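Local coordinates for protein poly-gamma-glutamate hydrolase (Bacillus phage phiNIT1, PDB 3A9L) that hydrolyses the gamma-glutamyl linkages of bacterial poly-gamma-glutamate as a zinc peptidase with an open, mixed alpha/beta core, at residues A[33-38]-A[90-95]; A[23-28]-A[84-89]; A[129-132]-A[136-139]; A[109-114]-A[189-194]; A[42-47]-A[76-81]. All blocks are in the same frame, centred on the assembly; numbering follows the deposited sequence.

The five contacts sample one mixed sheet, the helices on it and the zinc site at its strand ends. Contacts 1 and 2 are buried and share helix 87-94, set against strands 34-42 and 23-29; their chemistry is apolar, apart from the capping carboxylate of Glu-86, and both reach the second subunit. Contacts 3 and 4, centred about 10 Å apart on the opposite side of the chain's centre from contact 2, are more exposed and polar: an amide-to-carbonyl bond in one, a salt bridge in the other. Contact 5 joins two loops around zinc and phosphate, and touches contact 2 where Phe-84 packs on Val-79.

Contact 1: residues A[33-38]-A[90-95]; sequences SMIYFS and VCMLSK
Ile-35 and Met-92 meet through methyl groups: CD1 of Ile-35 lies 3.6 Å from CE of Met-92. The same CD1 also packs 3.7 Å from Met-92 CB, so it touches both the root and the terminus of the methionine side chain. The torsions explain this. Ile-35 sends CG1 away from its backbone N (chi1 177°) and continues extended to CD1, reaching out toward the helix, whereas Met-92 is bent at both chi2 and chi3 and folds its methyl back to the isoleucine. The two side chains approach at a slant.

The second pair is Phe-37 and Leu-93. CD2 of the leucine sits over one face of the ring, 4.0 Å from the centroid and 15° off the normal, a CH-pi contact; CD1 of Leu-93 comes from the same face, out beyond the rim near Phe-37 CE1, 3.8 Å away. Both leucine methyls are therefore used, and CD2 also borders Ile-35 CD1.

This is helix-on-sheet packing in an alpha/beta fold: the axes of strand 34-38 and helix 90-94 approach to 9.6 Å and run at 147°, closer to antiparallel than to parallel. Ile-35 and Phe-37, two residues apart on the strand, both direct their CB atoms to the helix. Ile-152 touches both Phe-37 and Leu-93, while Val-27 and Arg-29 of strand 23-29 touch Met-92. Met-88 of the second subunit also packs on Met-92. On the zinc side, the side chain of Phe-37 comes within about 6 Å of that of the zinc ligand His-103.

Contact 2: residues A[23-28]-A[84-89]; sequences YNIEVK and FDEPMA
Ile-25 touches Glu-86 and Met-88 where the start of helix 87-94 packs on strand 23-29, an outer strand of the mixed sheet within this chain. Ile-25 CD1 lies 3.7 Å from Glu-86 CD and almost as near to CG and OE2, so a methyl rests against the carbon chain and carboxylate of the glutamate; the two side chains come from opposite directions. On the other branch, CG2 of Ile-25 meets the methyl CE of Met-88 at 3.9 Å. CE is equally close to CD1 and thus spans both arms of the isoleucine. Met-88 turns its terminal methyl there through a bend at chi3 (-66°), after an extended chi2.

One shell out, Glu-86 is the N-cap of the helix. Its chain bends at chi2 (-78°), folding the carboxylate back over the first turn, where each oxygen accepts a backbone N-H from above the carboxylate plane. OE1 also bonds to the hydroxyl of Tyr-64 on strand 62-68, a second partner that ties the cap to the neighbouring strand. Such donors would probably stabilise the negative charge. Beyond the isoleucine, residues 25-28 pair antiparallel with a strand of the second subunit, carrying the sheet across the interface. Of the two capping bonds, Ala-89 N to Glu-86 OE1 measures 2.8 Å, and Met-88 N to Glu-86 OE2 measures 2.9 Å.

Contact 3: residues A[129-132]-A[136-139]; sequences KLNS and AAEV
Asn-131 and Leu-130 present two different chemistries to Ala-137, the amide to its backbone and the isobutyl group to its methyl. CG of Asn-131 lies anti to its carbonyl carbon, beside the backbone N, from where the amide reaches Ala-137. The carboxamide of Asn-131 lies nearly coplanar with the carbonyl oxygen it addresses: Ala-137 O is only 2° out of the amide plane. The N-H of ND2 points almost straight at that oxygen, with an angle of 171° at the hydrogen and 3.3 Å between Asn-131 ND2 and Ala-137 O. Seen from the acceptor, the donor comes in well bent, at a C=O...N angle of 113°, and tilted somewhat from the carbonyl plane. ND2 is held more strongly by Ile-135 O, just before the second segment, and the bond to Ala-137 O is its longer, second one.

The contact closes the beta-alpha-beta unit of strand 113-116, helix 120-132 and strand 138-139, with only three residues between the end of 129-132 and the start of 136-139. Asn-131 and Ala-136 are the nearest backbone pair, their CA atoms 5.8 Å apart.

Leu-130 comes at the alanine with its CB and its CD1 branch. Leu-130 CD1 is 3.6 Å and Leu-130 CB 3.7 Å from Ala-137 CB, which puts the alanine methyl alongside the leucine stem. That methyl also lies 3.5 Å from ND2 of Asn-131, in contact with both the apolar and the amide side chain. Leu-130 further packs on Ala-198 of helix 190-209, whereas Asn-131 is exposed. Strand 138-139 in turn pairs through Glu-138 with Thr-113 and Val-115 of strand 113-116.

Contact 4: residues A[109-114]-A[189-194]; sequences YNKNTL and TQEFLD
Lys-111 and Glu-191 bridge two backbones that stay well apart, with their CA atoms, the nearest across the segments, separated by 11.3 Å. The result is a surface salt bridge between the loop leading into strand 113-116 of the mixed sheet and the first turn of helix 190-209. The side chains reach out from opposite directions. Lys-111 NZ lies 2.7 Å from Glu-191 OE2, whereas OE1 of the same carboxylate is more distant, at 3.3 Å, so the ammonium group engages one oxygen chiefly. It meets OE2 on the syn side, 26° out of the carboxylate plane.

Glu-191 gets there with CG opposite its backbone N (chi1 -165°), which carries the chain out from the helix, and with a further bend at chi2. Lys-111 is kinked at chi3 before it reaches the carboxylate, and Lys-111 CE passes 3.2 Å from Glu-191 OE2. The oxygen also accepts from NE2 of Gln-170, giving OE2 two donors, and the lysine chain runs over Ala-169, Gln-170 and Ala-173 of helix 168-173.

Near the bridge, Thr-189 is the N-cap of helix 190-209. A carboxylate in the first turn would be expected to interact favourably with the helix dipole. The capping bond itself runs from Phe-192 N to Thr-189 OG1 at 3.2 Å, with an N-H...O angle of 173°.

Contact 5: residues A[42-47]-A[76-81]; sequences GGIEVG and RLHVTS. With ZN (zinc ion), chain C; PO4 (phosphate ion), chain D.
The zinc site of this peptidase is bordered here by two loops, 42-47 supplying a metal ligand and 76-81 gripping a phosphate, probably from the crystallisation liquor. Glu-45 is bidentate: OE1 stands 2.3 Å and OE2 2.5 Å from the zinc ion. His-40 and His-103 complete the protein ligands, while a water and phosphate O4 also bind the metal. Beyond the first shell, Gly-104 N donates to Glu-45 OE1, which probably restrains the carboxylate.

His-78 approaches from the other loop with its ring at 45° to the carboxylate plane. A trans chi1 (179°) swings the imidazole away from the backbone N, and the ring edge is turned to the phosphate, so that NE2 donates to O4 of the phosphate over 2.7 Å at an almost straight 175°. On the other nitrogen, ND1 is paired with Asp-5, a second-shell link that would set the ring's rotation. Glu-45 OE2 also faces the ring edge, 3.4 Å from His-78 CD2. Beside this polar centre, Ile-44 packs CG2 on His-78 CB and crosses Leu-77 at about a right angle, Ile-44 CD1 lying 4.0 Å from Leu-77 CB.

Thr-80 OG1 is placed next to phosphate O1, at a separation so short that its exact length is doubtful. At O3 of the phosphate two donors of Ser-81 converge, the hydroxyl OG and the backbone N, the latter at 3.0 Å.

Contact 1: residues A[33-38]-A[90-95]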
# COMPACT_ATOMS: atom_id res chain seq x y z
N SER A 33 -9.44 -3.01 -13.27
CA SER A 33 -9.58 -2.11 -14.43
C SER A 33 -8.83 -0.80 -14.38
O SER A 33 -8.33 -0.35 -15.42
CB SER A 33 -11.04 -1.79 -14.69
OG SER A 33 -11.73 -2.96 -15.09
N MET A 34 -8.76 -0.19 -13.19
CA MET A 34 -8.32 1.20 -13.04
C MET A 34 -7.41 1.46 -11.83
O MET A 34 -7.68 0.99 -10.71
CB MET A 34 -9.55 2.12 -12.96
CG MET A 34 -9.26 3.61 -12.87
SD MET A 34 -8.14 4.21 -14.15
CE MET A 34 -9.25 4.52 -15.48
N ILE A 35 -6.34 2.24 -12.05
CA ILE A 35 -5.41 2.56 -10.99
C ILE A 35 -5.08 4.07 -11.05
O ILE A 35 -4.72 4.58 -12.10
CB ILE A 35 -4.09 1.72 -11.08
CG1 ILE A 35 -3.10 2.13 -9.98
CG2 ILE A 35 -3.48 1.80 -12.50
CD1 ILE A 35 -1.80 1.29 -9.90
N TYR A 36 -5.24 4.75 -9.93
CA TYR A 36 -4.94 6.15 -9.85
C TYR A 36 -3.68 6.29 -9.07
O TYR A 36 -3.54 5.72 -7.99
CB TYR A 36 -6.07 6.87 -9.14
CG TYR A 36 -7.36 6.83 -9.89
CD1 TYR A 36 -7.54 7.60 -11.03
CD2 TYR A 36 -8.41 6.00 -9.48
CE1 TYR A 36 -8.73 7.60 -11.73
CE2 TYR A 36 -9.61 5.97 -10.21
CZ TYR A 36 -9.75 6.79 -11.32
OH TYR A 36 -10.91 6.80 -12.05
N PHE A 37 -2.75 7.06 -9.60
CA PHE A 37 -1.42 7.04 -8.98
C PHE A 37 -0.58 8.26 -9.30
O PHE A 37 -0.87 9.01 -10.22
CB PHE A 37 -0.68 5.75 -9.37
CG PHE A 37 -0.04 5.79 -10.71
CD1 PHE A 37 -0.78 5.53 -11.87
CD2 PHE A 37 1.31 6.11 -10.83
CE1 PHE A 37 -0.17 5.59 -13.13
CE2 PHE A 37 1.93 6.18 -12.08
CZ PHE A 37 1.19 5.94 -13.23
N SER A 38 0.47 8.45 -8.51
CA SER A 38 1.44 9.48 -8.79
C SER A 38 2.87 9.00 -8.44
O SER A 38 3.09 8.38 -7.39
CB SER A 38 1.09 10.78 -8.09
OG SER A 38 2.14 11.71 -8.28
N VAL A 90 5.60 -0.41 -11.69
CA VAL A 90 5.62 -1.12 -12.96
C VAL A 90 4.84 -2.43 -12.88
O VAL A 90 4.17 -2.82 -13.85
CB VAL A 90 7.07 -1.45 -13.38
CG1 VAL A 90 7.11 -2.16 -14.72
CG2 VAL A 90 7.93 -0.18 -13.41
N CYS A 91 4.94 -3.12 -11.76
CA CYS A 91 4.15 -4.32 -11.57
C CYS A 91 2.66 -3.91 -11.50
O CYS A 91 1.83 -4.46 -12.21
CB CYS A 91 4.63 -5.09 -10.33
SG CYS A 91 3.94 -6.72 -10.14
N MET A 92 2.32 -2.93 -10.68
CA MET A 92 0.94 -2.46 -10.58
C MET A 92 0.39 -2.00 -11.93
O MET A 92 -0.66 -2.47 -12.36
CB MET A 92 0.84 -1.33 -9.55
CG MET A 92 0.92 -1.81 -8.13
SD MET A 92 -0.60 -2.70 -7.70
CE MET A 92 -1.78 -1.39 -7.53
N LEU A 93 1.12 -1.14 -12.63
CA LEU A 93 0.60 -0.67 -13.92
C LEU A 93 0.19 -1.82 -14.84
O LEU A 93 -0.90 -1.79 -15.41
CB LEU A 93 1.59 0.28 -14.62
CG LEU A 93 1.41 1.78 -14.27
CD1 LEU A 93 0.18 2.26 -14.97
CD2 LEU A 93 1.29 2.01 -12.76
N SER A 94 1.05 -2.84 -14.93
CA SER A 94 0.87 -3.96 -15.83
C SER A 94 -0.33 -4.83 -15.48
O SER A 94 -0.76 -5.65 -16.31
CB SER A 94 2.11 -4.85 -15.83
OG SER A 94 2.15 -5.59 -14.61
N LYS A 95 -0.81 -4.68 -14.25
CA LYS A 95 -1.96 -5.46 -13.73
C LYS A 95 -3.30 -4.73 -13.88
O LYS A 95 -4.37 -5.21 -13.45
CB LYS A 95 -1.69 -5.85 -12.27
CG LYS A 95 -0.43 -6.67 -12.03
CD LYS A 95 -0.39 -7.94 -12.89
CE LYS A 95 0.64 -8.94 -12.35
NZ LYS A 95 1.91 -8.30 -11.92

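Contact 2: residues A[23-28]-A[84-89]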
# COMPACT_ATOMS: atom_id res chain seq x y z
N TYR A 23 11.55 9.29 1.58
CA TYR A 23 10.44 8.86 0.75
C TYR A 23 9.75 7.61 1.36
O TYR A 23 10.35 6.88 2.14
CB TYR A 23 10.91 8.55 -0.69
CG TYR A 23 11.62 7.22 -0.80
CD1 TYR A 23 12.98 7.11 -0.51
CD2 TYR A 23 10.91 6.06 -1.21
CE1 TYR A 23 13.65 5.87 -0.64
CE2 TYR A 23 11.56 4.84 -1.30
CZ TYR A 23 12.92 4.75 -1.03
OH TYR A 23 13.56 3.55 -1.14
N ASN A 24 8.47 7.44 1.01
CA ASN A 24 7.77 6.18 1.26
C ASN A 24 6.98 5.75 -0.01
O ASN A 24 6.81 6.54 -0.95
CB ASN A 24 6.95 6.20 2.58
CG ASN A 24 5.63 6.98 2.50
OD1 ASN A 24 5.03 7.16 1.45
ND2 ASN A 24 5.15 7.37 3.65
N ILE A 25 6.56 4.48 -0.04
CA ILE A 25 5.71 3.98 -1.11
C ILE A 25 4.43 3.36 -0.51
O ILE A 25 4.48 2.59 0.48
CB ILE A 25 6.44 2.94 -1.99
CG1 ILE A 25 7.89 3.38 -2.32
CG2 ILE A 25 5.64 2.69 -3.29
CD1 ILE A 25 8.69 2.36 -3.12
N GLU A 26 3.31 3.68 -1.14
CA GLU A 26 1.98 3.21 -0.72
C GLU A 26 1.28 2.54 -1.90
O GLU A 26 1.30 3.06 -3.03
CB GLU A 26 1.11 4.38 -0.23
CG GLU A 26 1.64 5.15 0.96
CD GLU A 26 0.54 5.96 1.64
OE1 GLU A 26 -0.46 6.34 0.98
OE2 GLU A 26 0.65 6.21 2.85
N VAL A 27 0.62 1.40 -1.66
CA VAL A 27 -0.06 0.64 -2.75
C VAL A 27 -1.36 0.06 -2.20
O VAL A 27 -1.39 -0.51 -1.13
CB VAL A 27 0.81 -0.54 -3.27
CG1 VAL A 27 0.13 -1.25 -4.45
CG2 VAL A 27 2.21 -0.11 -3.67
N LYS A 28 -2.45 0.19 -2.95
CA LYS A 28 -3.59 -0.62 -2.67
C LYS A 28 -4.14 -1.13 -3.99
O LYS A 28 -4.69 -0.36 -4.76
CB LYS A 28 -4.67 0.16 -1.85
CG LYS A 28 -5.86 -0.78 -1.41
CD LYS A 28 -6.95 -0.04 -0.66
CE LYS A 28 -7.95 -1.02 0.00
NZ LYS A 28 -9.00 -0.33 0.82
N PHE A 84 10.62 6.68 -14.87
CA PHE A 84 10.18 6.25 -13.56
C PHE A 84 9.93 4.79 -13.64
O PHE A 84 9.07 4.31 -14.40
CB PHE A 84 8.95 7.02 -13.08
CG PHE A 84 8.53 6.66 -11.67
CD1 PHE A 84 7.66 5.59 -11.46
CD2 PHE A 84 8.99 7.38 -10.58
CE1 PHE A 84 7.26 5.26 -10.19
CE2 PHE A 84 8.59 7.04 -9.31
CZ PHE A 84 7.72 6.01 -9.11
N ASP A 85 10.70 4.08 -12.84
CA ASP A 85 10.80 2.65 -12.99
C ASP A 85 10.69 1.90 -11.65
O ASP A 85 11.12 0.77 -11.55
CB ASP A 85 12.10 2.28 -13.76
CG ASP A 85 13.37 2.44 -12.92
OD1 ASP A 85 13.39 3.28 -12.02
OD2 ASP A 85 14.36 1.74 -13.20
N GLU A 86 10.10 2.53 -10.64
CA GLU A 86 9.97 1.85 -9.35
C GLU A 86 9.31 0.49 -9.61
O GLU A 86 8.23 0.42 -10.22
CB GLU A 86 9.18 2.73 -8.38
CG GLU A 86 9.26 2.33 -6.92
CD GLU A 86 8.36 1.17 -6.64
OE1 GLU A 86 7.16 1.28 -6.96
OE2 GLU A 86 8.89 0.11 -6.21
N PRO A 87 9.96 -0.61 -9.18
CA PRO A 87 9.43 -1.90 -9.63
C PRO A 87 7.99 -2.22 -9.19
O PRO A 87 7.26 -2.89 -9.92
CB PRO A 87 10.44 -2.90 -9.03
CG PRO A 87 11.12 -2.18 -7.97
CD PRO A 87 11.25 -0.79 -8.52
N MET A 88 7.57 -1.72 -8.03
CA MET A 88 6.23 -2.05 -7.59
C MET A 88 5.19 -1.34 -8.45
O MET A 88 4.19 -1.95 -8.81
CB MET A 88 6.06 -1.81 -6.10
CG MET A 88 6.84 -2.78 -5.27
SD MET A 88 6.25 -2.70 -3.59
CE MET A 88 6.78 -1.03 -3.19
N ALA A 89 5.46 -0.07 -8.78
CA ALA A 89 4.70 0.73 -9.73
C ALA A 89 4.50 0.02 -11.08
O ALA A 89 3.38 -0.16 -11.53
CB ALA A 89 5.40 2.09 -9.95

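Contact 3: residues A[129-132]-A[136-139]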
# COMPACT_ATOMS: atom_id res chain seq x y z
N LYS A 129 -15.43 16.79 -17.99
CA LYS A 129 -16.00 16.84 -16.63
C LYS A 129 -15.43 17.99 -15.81
O LYS A 129 -16.18 18.71 -15.12
CB LYS A 129 -15.81 15.53 -15.85
CG LYS A 129 -16.56 14.28 -16.35
CD LYS A 129 -17.95 14.60 -16.86
CE LYS A 129 -18.87 13.37 -16.83
NZ LYS A 129 -20.11 13.74 -17.51
N LEU A 130 -14.13 18.20 -15.89
CA LEU A 130 -13.54 19.25 -15.08
C LEU A 130 -14.19 20.59 -15.42
O LEU A 130 -14.69 21.30 -14.53
CB LEU A 130 -12.01 19.31 -15.20
CG LEU A 130 -11.27 18.07 -14.71
CD1 LEU A 130 -9.85 18.20 -15.16
CD2 LEU A 130 -11.38 17.89 -13.17
N ASN A 131 -14.23 20.90 -16.72
CA ASN A 131 -14.91 22.10 -17.20
C ASN A 131 -16.31 22.25 -16.66
O ASN A 131 -16.74 23.35 -16.34
CB ASN A 131 -15.01 22.11 -18.72
CG ASN A 131 -13.66 22.19 -19.40
OD1 ASN A 131 -13.60 22.02 -20.61
ND2 ASN A 131 -12.59 22.43 -18.65
N SER A 132 -17.05 21.15 -16.60
CA SER A 132 -18.47 21.25 -16.27
C SER A 132 -18.63 21.51 -14.79
O SER A 132 -19.73 21.81 -14.33
CB SER A 132 -19.20 19.98 -16.65
OG SER A 132 -19.01 19.01 -15.62
N ALA A 136 -10.82 24.77 -14.82
CA ALA A 136 -10.03 25.02 -16.01
C ALA A 136 -9.30 23.75 -16.38
O ALA A 136 -8.64 23.13 -15.55
CB ALA A 136 -9.05 26.14 -15.74
N ALA A 137 -9.46 23.33 -17.63
CA ALA A 137 -8.85 22.11 -18.12
C ALA A 137 -8.80 22.08 -19.64
O ALA A 137 -9.77 22.45 -20.32
CB ALA A 137 -9.59 20.89 -17.55
N GLU A 138 -7.67 21.65 -20.18
CA GLU A 138 -7.54 21.50 -21.64
C GLU A 138 -6.66 20.33 -22.03
O GLU A 138 -5.85 19.84 -21.22
CB GLU A 138 -6.99 22.79 -22.26
CG GLU A 138 -5.59 23.10 -21.79
CD GLU A 138 -5.18 24.50 -22.10
OE1 GLU A 138 -4.83 24.79 -23.26
OE2 GLU A 138 -5.22 25.31 -21.17
N VAL A 139 -6.80 19.88 -23.28
CA VAL A 139 -5.85 18.90 -23.88
C VAL A 139 -4.47 19.53 -23.95
O VAL A 139 -4.30 20.64 -24.43
CB VAL A 139 -6.32 18.35 -25.27
CG1 VAL A 139 -5.19 17.52 -25.97
CG2 VAL A 139 -7.54 17.51 -25.10

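Contact 4: residues A[109-114]-A[189-194]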
# COMPACT_ATOMS: atom_id res chain seq x y z
N TYR A 109 0.53 31.36 -10.98
CA TYR A 109 -0.23 32.50 -11.47
C TYR A 109 -1.52 32.16 -12.25
O TYR A 109 -2.35 33.03 -12.52
CB TYR A 109 0.69 33.45 -12.24
CG TYR A 109 1.67 34.14 -11.32
CD1 TYR A 109 1.28 35.28 -10.60
CD2 TYR A 109 2.97 33.66 -11.15
CE1 TYR A 109 2.17 35.91 -9.73
CE2 TYR A 109 3.87 34.30 -10.28
CZ TYR A 109 3.46 35.41 -9.57
OH TYR A 109 4.32 36.04 -8.72
N ASN A 110 -1.68 30.89 -12.61
CA ASN A 110 -2.89 30.45 -13.32
C ASN A 110 -3.31 29.11 -12.85
O ASN A 110 -2.49 28.20 -12.78
CB ASN A 110 -2.65 30.29 -14.82
CG ASN A 110 -2.08 31.50 -15.43
OD1 ASN A 110 -2.81 32.43 -15.74
ND2 ASN A 110 -0.77 31.52 -15.59
N LYS A 111 -4.60 28.99 -12.58
CA LYS A 111 -5.25 27.71 -12.36
C LYS A 111 -5.57 27.02 -13.68
O LYS A 111 -6.40 27.51 -14.48
CB LYS A 111 -6.52 27.91 -11.52
CG LYS A 111 -6.23 28.39 -10.11
CD LYS A 111 -7.32 27.94 -9.13
CE LYS A 111 -8.70 28.46 -9.55
NZ LYS A 111 -9.66 28.40 -8.41
N ASN A 112 -4.92 25.88 -13.90
CA ASN A 112 -5.12 25.10 -15.08
C ASN A 112 -4.74 23.65 -14.91
O ASN A 112 -3.88 23.31 -14.08
CB ASN A 112 -4.33 25.71 -16.25
CG ASN A 112 -4.94 25.40 -17.56
OD1 ASN A 112 -5.97 24.77 -17.63
ND2 ASN A 112 -4.31 25.85 -18.64
N THR A 113 -5.38 22.80 -15.71
CA THR A 113 -5.04 21.40 -15.83
C THR A 113 -4.85 21.03 -17.31
O THR A 113 -5.72 21.30 -18.14
CB THR A 113 -6.13 20.50 -15.20
OG1 THR A 113 -6.23 20.79 -13.79
CG2 THR A 113 -5.77 19.02 -15.40
N LEU A 114 -3.70 20.40 -17.60
CA LEU A 114 -3.27 20.01 -18.93
C LEU A 114 -3.27 18.49 -18.99
O LEU A 114 -2.46 17.82 -18.33
CB LEU A 114 -1.88 20.59 -19.27
CG LEU A 114 -1.64 22.08 -18.97
CD1 LEU A 114 -0.17 22.45 -19.09
CD2 LEU A 114 -2.50 22.96 -19.89
N THR A 189 -10.87 22.34 0.07
CA THR A 189 -11.92 23.28 -0.31
C THR A 189 -12.95 22.57 -1.15
O THR A 189 -12.80 21.39 -1.49
CB THR A 189 -11.37 24.40 -1.20
OG1 THR A 189 -10.86 23.81 -2.40
CG2 THR A 189 -10.29 25.20 -0.50
N GLN A 190 -13.99 23.30 -1.52
CA GLN A 190 -15.05 22.77 -2.38
C GLN A 190 -14.49 22.45 -3.77
O GLN A 190 -14.83 21.42 -4.32
CB GLN A 190 -16.20 23.75 -2.47
CG GLN A 190 -16.87 23.88 -3.83
CD GLN A 190 -17.92 24.96 -3.78
OE1 GLN A 190 -17.67 26.10 -4.15
NE2 GLN A 190 -19.10 24.63 -3.22
N GLU A 191 -13.60 23.30 -4.27
CA GLU A 191 -12.93 23.04 -5.56
C GLU A 191 -12.21 21.70 -5.56
O GLU A 191 -12.35 20.95 -6.51
CB GLU A 191 -11.97 24.17 -5.96
CG GLU A 191 -11.53 24.13 -7.45
CD GLU A 191 -11.29 25.51 -8.04
OE1 GLU A 191 -12.23 26.35 -8.03
OE2 GLU A 191 -10.18 25.77 -8.54
N PHE A 192 -11.48 21.40 -4.48
CA PHE A 192 -10.91 20.05 -4.31
C PHE A 192 -11.92 18.95 -4.54
O PHE A 192 -11.71 18.07 -5.39
CB PHE A 192 -10.22 19.85 -2.93
CG PHE A 192 -9.69 18.46 -2.73
CD1 PHE A 192 -8.46 18.08 -3.25
CD2 PHE A 192 -10.45 17.51 -2.04
CE1 PHE A 192 -7.97 16.77 -3.07
CE2 PHE A 192 -9.99 16.20 -1.86
CZ PHE A 192 -8.75 15.82 -2.36
N LEU A 193 -13.03 19.00 -3.80
CA LEU A 193 -14.10 17.98 -3.90
C LEU A 193 -14.70 17.84 -5.31
O LEU A 193 -14.85 16.73 -5.84
CB LEU A 193 -15.19 18.26 -2.87
CG LEU A 193 -14.77 18.39 -1.37
CD1 LEU A 193 -15.93 18.76 -0.48
CD2 LEU A 193 -14.12 17.11 -0.84
N ASP A 194 -15.04 18.98 -5.91
CA ASP A 194 -15.51 19.02 -7.31
C ASP A 194 -14.49 18.41 -8.31
O ASP A 194 -14.87 17.73 -9.29
CB ASP A 194 -15.84 20.46 -7.70
CG ASP A 194 -17.05 21.02 -6.94
OD1 ASP A 194 -17.85 20.25 -6.40
OD2 ASP A 194 -17.24 22.26 -6.93

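Contact 5: residues A[42-47]-A[76-81]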
# COMPACT_ATOMS: atom_id res chain seq x y z
N GLY A 42 3.30 13.06 -2.09
CA GLY A 42 3.79 13.67 -0.84
C GLY A 42 4.20 15.08 -1.19
O GLY A 42 3.48 15.77 -1.89
N GLY A 43 5.38 15.48 -0.70
CA GLY A 43 6.00 16.79 -0.96
C GLY A 43 6.63 17.07 -2.34
O GLY A 43 6.88 18.22 -2.66
N ILE A 44 6.87 16.04 -3.16
CA ILE A 44 7.45 16.27 -4.51
C ILE A 44 6.55 17.19 -5.38
O ILE A 44 6.99 18.25 -5.89
CB ILE A 44 7.80 14.95 -5.27
CG1 ILE A 44 8.50 13.94 -4.36
CG2 ILE A 44 8.65 15.25 -6.53
CD1 ILE A 44 8.45 12.49 -4.84
N GLU A 45 5.29 16.78 -5.56
CA GLU A 45 4.28 17.65 -6.17
C GLU A 45 3.04 17.72 -5.29
O GLU A 45 2.15 16.83 -5.38
CB GLU A 45 3.92 17.17 -7.57
CG GLU A 45 4.99 17.60 -8.57
CD GLU A 45 5.13 16.69 -9.76
OE1 GLU A 45 4.15 16.01 -10.14
OE2 GLU A 45 6.24 16.68 -10.36
N VAL A 46 2.99 18.76 -4.47
CA VAL A 46 2.03 18.85 -3.35
C VAL A 46 0.60 18.88 -3.81
O VAL A 46 0.25 19.63 -4.74
CB VAL A 46 2.35 20.01 -2.38
CG1 VAL A 46 1.26 20.17 -1.30
CG2 VAL A 46 3.70 19.77 -1.70
N GLY A 47 -0.20 18.00 -3.20
CA GLY A 47 -1.62 17.85 -3.48
C GLY A 47 -2.03 16.59 -4.24
O GLY A 47 -3.22 16.24 -4.28
N ARG A 76 14.46 16.80 -5.38
CA ARG A 76 15.56 15.86 -5.63
C ARG A 76 15.06 14.42 -5.73
O ARG A 76 15.76 13.54 -6.23
CB ARG A 76 16.69 16.00 -4.58
CG ARG A 76 16.49 15.35 -3.24
CD ARG A 76 17.82 15.32 -2.47
NE ARG A 76 17.74 14.51 -1.25
CZ ARG A 76 17.52 15.00 -0.02
NH1 ARG A 76 17.37 16.31 0.19
NH2 ARG A 76 17.47 14.17 1.03
N LEU A 77 13.84 14.20 -5.25
CA LEU A 77 13.24 12.88 -5.31
C LEU A 77 12.42 12.71 -6.60
O LEU A 77 11.75 11.68 -6.83
CB LEU A 77 12.37 12.67 -4.07
CG LEU A 77 13.05 12.88 -2.72
CD1 LEU A 77 11.99 12.96 -1.65
CD2 LEU A 77 14.06 11.75 -2.42
N HIS A 78 12.50 13.73 -7.47
CA HIS A 78 11.75 13.73 -8.72
C HIS A 78 12.47 12.94 -9.78
O HIS A 78 13.58 13.29 -10.18
CB HIS A 78 11.46 15.17 -9.18
CG HIS A 78 10.70 15.25 -10.47
ND1 HIS A 78 11.32 15.30 -11.70
CD2 HIS A 78 9.37 15.30 -10.73
CE1 HIS A 78 10.41 15.37 -12.66
NE2 HIS A 78 9.22 15.37 -12.09
N VAL A 79 11.81 11.86 -10.23
CA VAL A 79 12.24 11.14 -11.41
C VAL A 79 11.12 11.24 -12.44
O VAL A 79 10.01 10.72 -12.27
CB VAL A 79 12.69 9.69 -11.07
CG1 VAL A 79 12.93 8.87 -12.32
CG2 VAL A 79 14.02 9.73 -10.24
N THR A 80 11.41 11.97 -13.51
CA THR A 80 10.43 12.18 -14.55
C THR A 80 9.72 10.87 -14.97
O THR A 80 10.32 9.79 -14.95
CB THR A 80 11.10 12.85 -15.75
OG1 THR A 80 10.11 13.54 -16.52
CG2 THR A 80 11.86 11.82 -16.60
N SER A 81 8.44 10.98 -15.34
CA SER A 81 7.59 9.79 -15.68
C SER A 81 8.11 8.87 -16.78
O SER A 81 7.90 7.65 -16.74
CB SER A 81 6.16 10.22 -16.04
OG SER A 81 5.68 11.23 -15.18
ZN ZN C . 5.23 15.09 -11.96
P PO4 D . 7.09 14.96 -14.96
O1 PO4 D . 8.53 15.11 -15.41
O2 PO4 D . 6.11 15.66 -15.88
O3 PO4 D . 6.82 13.48 -15.01
O4 PO4 D . 6.92 15.49 -13.56
O HOH W 1 4.78 16.99 -13.14